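Local coordinates for CsuC (Acinetobacter baumannii, PDB 6FJY), which probably acts as the periplasmic chaperone of archaic Csu pili, holding pilus subunits such as the tip adhesin CsuE in a pre-assembly complex, at residues Ile35-Trp40 and Leu72-Ser77; Val78-Pro81 and Glu85-Tyr88. All blocks are in the same frame, centred on the assembly; numbering follows the deposited sequence.

Contact 1: Ile35-Trp40 and Leu72-Ser77; sequences IRVFKW and LRLTKS
Ile35 and Leu72 form the larger part of this contact. The methyl CG2 of Ile35 lies against both ends of the leucine fork. It is 3.5 Å from Leu72 CD1 and 3.6 Å from Leu72 CD2. The CG1 branch of Ile35 touches the same fork more loosely, at 4.1 Å from Leu72 CD2. The forked end of Leu72 thus lies against the CG1 and CG2 side of Ile35, and the two chains pass antiparallel. Torsions explain which branch does the touching. In Ile35, CG2 stands anti to the backbone N and CG1 anti to the carbonyl carbon (chi1 -56°). Leu72 holds CG anti to its own N (chi1 165°), which carries both methyls across to the isoleucine.

Two residues further along each segment, a second and lighter pair repeats the theme. Val37 CG2 approaches Leu74 CD2 at 4.2 Å, and the side chains cross at a slant. The CB of Val37 points toward the other segment. That of Leu74 does not, and its CD2 methyl makes the approach.

The segments lie on strands 31-41 and 69-76. These are not neighbours in the sheet, and no hydrogen bond joins the segments. Strand 55-64 pairs with both, and its Pro57 touches Ile35, Leu72 and Leu74. Leu120 of strand 109-123 touches both Val37 and Leu74. The setting is the interior of the Ig-like beta sandwich of the PapD-type N-terminal domain.

All four touching residues are buried and aliphatic. The contact therefore rests on dispersion and the exclusion of water. It fills the core without a directional bond. The strands are placed by backbone hydrogen bonds to their own neighbours, such as that of Ile35 with Pro60.

Contact 2: Val78-Pro81 and Glu85-Tyr88; sequences VNLP and EQSY
Leu80 rests its CD2 methyl in the angle between Gln86 and Tyr88, both of which lie to the same side of it. Leu80 CD2 is 3.8 Å from Gln86 CG, in the aliphatic part of that chain. The phenol oxygen is almost as near, with Leu80 CD2 3.9 Å from Tyr88 OH. Leu80 and Gln86 run antiparallel alongside each other, while Leu80 and Tyr88 are set at a slant.

Gln86 is bent at its second torsion (chi2 -71°). The chain steps aside at CG-CD, and NE2 then reaches on toward the proline ring. The side chain comes in roughly perpendicular to Pro81. Gln86 NE2 lies 3.6 Å from Pro81 CD, a packing contact. Ala122 of strand 109-123 also touches Leu80 and Tyr88.

Tyr88 finds its polar partner elsewhere, in a hydrogen bond between its OH and Glu54 OE1. That bond holds the hydroxyl beside the leucine methyl. The loop joining strand 69-76 to strand 85-95 here folds over the first residues of the latter, within the PapD-type N-terminal domain. No hydrogen bond links the two segments. Loop carbons pack on a mixed strand surface: a Gln86 methylene and amide, and a Tyr88 hydroxyl satisfied by Glu54.

In the fold
The two contacts follow one another along the chain, in the same PapD-type N-terminal domain. Their centres are about 11 Å apart. Contact 1 is core: it joins side chains of two non-adjacent strands and is wholly aliphatic. Contact 2 is only partly buried. It packs the loop after strand 69-76 on the start of strand 85-95, and mixes apolar carbons with an amide and a phenol. Strands 31-41 and 85-95 are sheet neighbours, and this ties the contacts together. Trp40 N lies 3.1 Å from Ser87 O, a probable hydrogen bond. Tyr88 also touches Val37, so one side chain belongs to both settings.

Contact 1: Ile35-Trp40 and Leu72-Ser77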
ATOM      1  N   ILE A  35      -2.247 -16.626   4.661  1.00 50.48           N
ATOM      2  CA  ILE A  35      -1.200 -15.803   4.070  1.00 49.68           C
ATOM      3  C   ILE A  35      -0.057 -16.710   3.645  1.00 49.33           C
ATOM      4  O   ILE A  35       0.432 -17.509   4.447  1.00 41.08           O
ATOM      5  CB  ILE A  35      -0.700 -14.735   5.057  1.00 58.47           C
ATOM      6  CG1 ILE A  35      -1.867 -13.868   5.538  1.00 66.11           C
ATOM      7  CG2 ILE A  35       0.313 -13.849   4.398  1.00 44.98           C
ATOM      8  CD1 ILE A  35      -2.486 -14.342   6.848  1.00 63.24           C
ATOM      9  N   ARG A  36       0.351 -16.610   2.385  1.00 69.93           N
ATOM     10  CA  ARG A  36       1.532 -17.303   1.879  1.00 54.25           C
ATOM     11  C   ARG A  36       2.369 -16.338   1.047  1.00 48.53           C
ATOM     12  O   ARG A  36       1.855 -15.364   0.498  1.00 30.27           O
ATOM     13  CB  ARG A  36       1.155 -18.525   1.036  1.00 54.53           C
ATOM     14  CG  ARG A  36       0.599 -19.698   1.848  1.00 70.10           C
ATOM     15  CD  ARG A  36       0.049 -20.779   0.944  1.00 76.10           C
ATOM     16  NE  ARG A  36      -1.133 -20.329   0.216  1.00 96.57           N
ATOM     17  CZ  ARG A  36      -1.739 -21.034  -0.734  1.00116.12           C
ATOM     18  NH1 ARG A  36      -1.267 -22.225  -1.082  1.00129.47           N
ATOM     19  NH2 ARG A  36      -2.811 -20.547  -1.343  1.00118.70           N
ATOM     20  N   VAL A  37       3.675 -16.588   0.971  1.00 57.54           N
ATOM     21  CA  VAL A  37       4.553 -15.757   0.153  1.00 56.80           C
ATOM     22  C   VAL A  37       5.339 -16.671  -0.779  1.00 40.53           C
ATOM     23  O   VAL A  37       6.038 -17.581  -0.326  1.00 32.30           O
ATOM     24  CB  VAL A  37       5.498 -14.878   0.991  1.00 56.70           C
ATOM     25  CG1 VAL A  37       6.384 -14.016   0.079  1.00 55.74           C
ATOM     26  CG2 VAL A  37       4.702 -13.998   1.921  1.00 58.25           C
ATOM     27  N   PHE A  38       5.244 -16.406  -2.069  1.00 50.48           N
ATOM     28  CA  PHE A  38       5.888 -17.198  -3.098  1.00 57.52           C
ATOM     29  C   PHE A  38       6.978 -16.382  -3.770  1.00 50.09           C
ATOM     30  O   PHE A  38       6.873 -15.162  -3.897  1.00 41.09           O
ATOM     31  CB  PHE A  38       4.872 -17.661  -4.150  1.00 47.75           C
ATOM     32  CG  PHE A  38       3.850 -18.630  -3.622  1.00 69.84           C
ATOM     33  CD1 PHE A  38       4.094 -19.995  -3.645  1.00 70.86           C
ATOM     34  CD2 PHE A  38       2.656 -18.179  -3.078  1.00 69.53           C
ATOM     35  CE1 PHE A  38       3.158 -20.885  -3.159  1.00 76.06           C
ATOM     36  CE2 PHE A  38       1.717 -19.067  -2.594  1.00 72.47           C
ATOM     37  CZ  PHE A  38       1.969 -20.418  -2.629  1.00 81.70           C
ATOM     38  N   LYS A  39       8.036 -17.072  -4.181  1.00 61.17           N
ATOM     39  CA  LYS A  39       9.064 -16.446  -4.986  1.00 53.88           C
ATOM     40  C   LYS A  39       8.566 -16.361  -6.419  1.00 53.41           C
ATOM     41  O   LYS A  39       7.884 -17.264  -6.912  1.00 43.03           O
ATOM     42  CB  LYS A  39      10.368 -17.225  -4.909  1.00 55.30           C
ATOM     43  CG  LYS A  39      11.599 -16.403  -5.252  1.00 67.17           C
ATOM     44  CD  LYS A  39      12.863 -17.074  -4.725  1.00 66.96           C
ATOM     45  CE  LYS A  39      14.099 -16.199  -4.926  1.00 79.65           C
ATOM     46  NZ  LYS A  39      15.332 -16.842  -4.361  1.00 84.65           N
ATOM     47  N   TRP A  40       8.866 -15.238  -7.063  1.00 59.53           N
ATOM     48  CA  TRP A  40       8.317 -14.873  -8.359  1.00 55.77           C
ATOM     49  C   TRP A  40       9.465 -14.689  -9.341  1.00 58.91           C
ATOM     50  O   TRP A  40      10.346 -13.854  -9.117  1.00 57.75           O
ATOM     51  CB  TRP A  40       7.492 -13.596  -8.213  1.00 50.81           C
ATOM     52  CG  TRP A  40       6.896 -13.034  -9.454  1.00 50.97           C
ATOM     53  CD1 TRP A  40       6.718 -13.654 -10.646  1.00 53.41           C
ATOM     54  CD2 TRP A  40       6.395 -11.696  -9.613  1.00 45.07           C
ATOM     55  NE1 TRP A  40       6.135 -12.786 -11.546  1.00 51.14           N
ATOM     56  CE2 TRP A  40       5.925 -11.580 -10.932  1.00 45.49           C
ATOM     57  CE3 TRP A  40       6.296 -10.595  -8.759  1.00 45.47           C
ATOM     58  CZ2 TRP A  40       5.372 -10.405 -11.430  1.00 46.09           C
ATOM     59  CZ3 TRP A  40       5.755  -9.421  -9.253  1.00 47.51           C
ATOM     60  CH2 TRP A  40       5.295  -9.339 -10.584  1.00 48.94           C
ATOM     61  N   LEU A  72       0.264  -7.998   9.447  1.00 66.11           N
ATOM     62  CA  LEU A  72       0.928  -9.090   8.755  1.00 52.42           C
ATOM     63  C   LEU A  72       2.393  -8.698   8.615  1.00 51.32           C
ATOM     64  O   LEU A  72       2.731  -7.771   7.874  1.00 40.06           O
ATOM     65  CB  LEU A  72       0.271  -9.361   7.405  1.00 53.81           C
ATOM     66  CG  LEU A  72       1.028 -10.227   6.388  1.00 62.85           C
ATOM     67  CD1 LEU A  72       1.380 -11.618   6.939  1.00 53.28           C
ATOM     68  CD2 LEU A  72       0.200 -10.348   5.125  1.00 66.84           C
ATOM     69  N   ARG A  73       3.240  -9.360   9.384  1.00 49.87           N
ATOM     70  CA  ARG A  73       4.671  -9.115   9.393  1.00 64.88           C
ATOM     71  C   ARG A  73       5.323  -9.950   8.295  1.00 59.80           C
ATOM     72  O   ARG A  73       5.104 -11.165   8.222  1.00 31.69           O
ATOM     73  CB  ARG A  73       5.234  -9.495  10.759  1.00 68.26           C
ATOM     74  CG  ARG A  73       6.443  -8.755  11.208  1.00 69.12           C
ATOM     75  CD  ARG A  73       6.856  -9.247  12.583  1.00 73.70           C
ATOM     76  NE  ARG A  73       6.201  -8.504  13.654  1.00 93.07           N
ATOM     77  CZ  ARG A  73       6.582  -7.304  14.072  1.00104.22           C
ATOM     78  NH1 ARG A  73       7.617  -6.698  13.502  1.00116.99           N
ATOM     79  NH2 ARG A  73       5.926  -6.710  15.059  1.00 99.06           N
ATOM     80  N   LEU A  74       6.083  -9.296   7.424  1.00 52.89           N
ATOM     81  CA  LEU A  74       6.868  -9.973   6.394  1.00 48.64           C
ATOM     82  C   LEU A  74       8.341  -9.777   6.725  1.00 49.29           C
ATOM     83  O   LEU A  74       8.869  -8.672   6.575  1.00 41.32           O
ATOM     84  CB  LEU A  74       6.544  -9.439   5.006  1.00 49.38           C
ATOM     85  CG  LEU A  74       5.066  -9.441   4.650  1.00 45.37           C
ATOM     86  CD1 LEU A  74       4.864  -8.838   3.292  1.00 41.78           C
ATOM     87  CD2 LEU A  74       4.562 -10.877   4.676  1.00 48.85           C
ATOM     88  N   THR A  75       8.996 -10.848   7.170  1.00 63.59           N
ATOM     89  CA  THR A  75      10.345 -10.789   7.720  1.00 63.37           C
ATOM     90  C   THR A  75      11.309 -11.597   6.862  1.00 57.23           C
ATOM     91  O   THR A  75      11.016 -12.746   6.507  1.00 49.60           O
ATOM     92  CB  THR A  75      10.367 -11.309   9.162  1.00 55.55           C
ATOM     93  OG1 THR A  75       9.418 -10.579   9.943  1.00 47.46           O
ATOM     94  CG2 THR A  75      11.739 -11.122   9.781  1.00 57.29           C
ATOM     95  N   LYS A  76      12.465 -11.000   6.551  1.00 66.83           N
ATOM     96  CA  LYS A  76      13.530 -11.694   5.827  1.00 59.70           C
ATOM     97  C   LYS A  76      14.220 -12.697   6.740  1.00 54.60           C
ATOM     98  O   LYS A  76      14.682 -12.341   7.827  1.00 59.11           O
ATOM     99  CB  LYS A  76      14.562 -10.713   5.276  1.00 58.04           C
ATOM    100  CG  LYS A  76      14.006  -9.696   4.344  1.00 63.06           C
ATOM    101  CD  LYS A  76      15.084  -8.839   3.709  1.00 69.25           C
ATOM    102  CE  LYS A  76      15.912  -8.081   4.696  1.00 76.06           C
ATOM    103  NZ  LYS A  76      16.657  -7.030   3.947  1.00 87.01           N
ATOM    104  N   SER A  77      14.267 -13.956   6.314  1.00 59.99           N
ATOM    105  CA  SER A  77      14.961 -14.977   7.094  1.00 63.75           C
ATOM    106  C   SER A  77      16.466 -14.902   6.917  1.00 72.25           C
ATOM    107  O   SER A  77      17.220 -15.293   7.818  1.00 63.19           O
ATOM    108  CB  SER A  77      14.495 -16.364   6.672  1.00 58.19           C
ATOM    109  OG  SER A  77      14.977 -16.631   5.362  1.00 50.95           O
TER

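Contact 2: Val78-Pro81 and Glu85-Tyr88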
ATOM      1  N   VAL A  78      16.913 -14.449   5.748  1.00 79.49           N
ATOM      2  CA  VAL A  78      18.320 -14.342   5.406  1.00 80.33           C
ATOM      3  C   VAL A  78      18.508 -13.030   4.655  1.00 82.57           C
ATOM      4  O   VAL A  78      17.547 -12.389   4.231  1.00 64.14           O
ATOM      5  CB  VAL A  78      18.805 -15.537   4.553  1.00 83.66           C
ATOM      6  CG1 VAL A  78      18.606 -16.856   5.298  1.00 76.16           C
ATOM      7  CG2 VAL A  78      18.070 -15.567   3.224  1.00 86.48           C
ATOM      8  N   ASN A  79      19.764 -12.623   4.506  1.00101.87           N
ATOM      9  CA  ASN A  79      20.077 -11.420   3.752  1.00 98.80           C
ATOM     10  C   ASN A  79      20.243 -11.734   2.273  1.00 85.03           C
ATOM     11  O   ASN A  79      20.735 -12.797   1.890  1.00 84.16           O
ATOM     12  CB  ASN A  79      21.324 -10.748   4.319  1.00108.74           C
ATOM     13  CG  ASN A  79      21.082 -10.182   5.707  1.00111.47           C
ATOM     14  OD1 ASN A  79      20.128  -9.430   5.920  1.00 93.99           O
ATOM     15  ND2 ASN A  79      21.913 -10.576   6.668  1.00117.44           N
ATOM     16  N   LEU A  80      19.826 -10.793   1.452  1.00 82.08           N
ATOM     17  CA  LEU A  80      19.778 -10.926   0.007  1.00 84.10           C
ATOM     18  C   LEU A  80      21.097 -10.500  -0.623  1.00 72.20           C
ATOM     19  O   LEU A  80      21.865  -9.738  -0.026  1.00 58.34           O
ATOM     20  CB  LEU A  80      18.624 -10.087  -0.541  1.00 85.20           C
ATOM     21  CG  LEU A  80      17.318 -10.461   0.172  1.00 86.60           C
ATOM     22  CD1 LEU A  80      16.242  -9.407  -0.029  1.00 71.20           C
ATOM     23  CD2 LEU A  80      16.841 -11.853  -0.257  1.00 83.79           C
ATOM     24  N   PRO A  81      21.392 -10.983  -1.832  1.00 75.08           N
ATOM     25  CA  PRO A  81      22.628 -10.566  -2.505  1.00 77.18           C
ATOM     26  C   PRO A  81      22.656  -9.065  -2.725  1.00 78.75           C
ATOM     27  O   PRO A  81      21.625  -8.417  -2.919  1.00 83.86           O
ATOM     28  CB  PRO A  81      22.581 -11.318  -3.840  1.00 71.78           C
ATOM     29  CG  PRO A  81      21.646 -12.456  -3.599  1.00 74.72           C
ATOM     30  CD  PRO A  81      20.638 -11.968  -2.630  1.00 67.81           C
ATOM     31  N   GLU A  85      17.230  -6.910  -6.654  1.00 61.66           N
ATOM     32  CA  GLU A  85      15.813  -6.800  -6.345  1.00 62.83           C
ATOM     33  C   GLU A  85      15.169  -8.180  -6.477  1.00 57.24           C
ATOM     34  O   GLU A  85      15.017  -8.696  -7.591  1.00 44.70           O
ATOM     35  CB  GLU A  85      15.145  -5.800  -7.284  1.00 60.70           C
ATOM     36  CG  GLU A  85      13.644  -5.664  -7.067  1.00 58.18           C
ATOM     37  CD  GLU A  85      13.003  -4.765  -8.072  1.00 50.04           C
ATOM     38  OE1 GLU A  85      12.896  -5.183  -9.251  1.00 46.37           O
ATOM     39  OE2 GLU A  85      12.618  -3.628  -7.698  1.00 52.42           O
ATOM     40  N   GLN A  86      14.778  -8.763  -5.344  1.00 53.55           N
ATOM     41  CA  GLN A  86      14.092 -10.053  -5.318  1.00 49.89           C
ATOM     42  C   GLN A  86      12.581  -9.846  -5.367  1.00 47.96           C
ATOM     43  O   GLN A  86      12.031  -8.998  -4.649  1.00 36.27           O
ATOM     44  CB  GLN A  86      14.443 -10.856  -4.066  1.00 54.66           C
ATOM     45  CG  GLN A  86      15.910 -11.123  -3.862  1.00 78.56           C
ATOM     46  CD  GLN A  86      16.487 -12.119  -4.854  1.00 79.14           C
ATOM     47  OE1 GLN A  86      15.762 -12.760  -5.616  1.00 79.95           O
ATOM     48  NE2 GLN A  86      17.805 -12.249  -4.844  1.00 81.70           N
ATOM     49  N   SER A  87      11.923 -10.624  -6.216  1.00 56.53           N
ATOM     50  CA  SER A  87      10.502 -10.497  -6.479  1.00 57.28           C
ATOM     51  C   SER A  87       9.752 -11.636  -5.806  1.00 51.83           C
ATOM     52  O   SER A  87      10.230 -12.771  -5.769  1.00 35.60           O
ATOM     53  CB  SER A  87      10.240 -10.508  -7.981  1.00 65.28           C
ATOM     54  OG  SER A  87      11.040  -9.527  -8.619  1.00 67.60           O
ATOM     55  N   TYR A  88       8.582 -11.325  -5.262  1.00 55.42           N
ATOM     56  CA  TYR A  88       7.753 -12.302  -4.581  1.00 47.15           C
ATOM     57  C   TYR A  88       6.294 -11.957  -4.851  1.00 54.94           C
ATOM     58  O   TYR A  88       5.969 -10.836  -5.251  1.00 37.96           O
ATOM     59  CB  TYR A  88       7.999 -12.297  -3.070  1.00 43.72           C
ATOM     60  CG  TYR A  88       9.420 -12.501  -2.645  1.00 48.65           C
ATOM     61  CD1 TYR A  88      10.295 -11.419  -2.564  1.00 43.83           C
ATOM     62  CD2 TYR A  88       9.887 -13.755  -2.278  1.00 51.98           C
ATOM     63  CE1 TYR A  88      11.597 -11.583  -2.158  1.00 60.03           C
ATOM     64  CE2 TYR A  88      11.196 -13.926  -1.862  1.00 62.88           C
ATOM     65  CZ  TYR A  88      12.047 -12.834  -1.812  1.00 61.48           C
ATOM     66  OH  TYR A  88      13.345 -12.998  -1.411  1.00 52.58           O
TER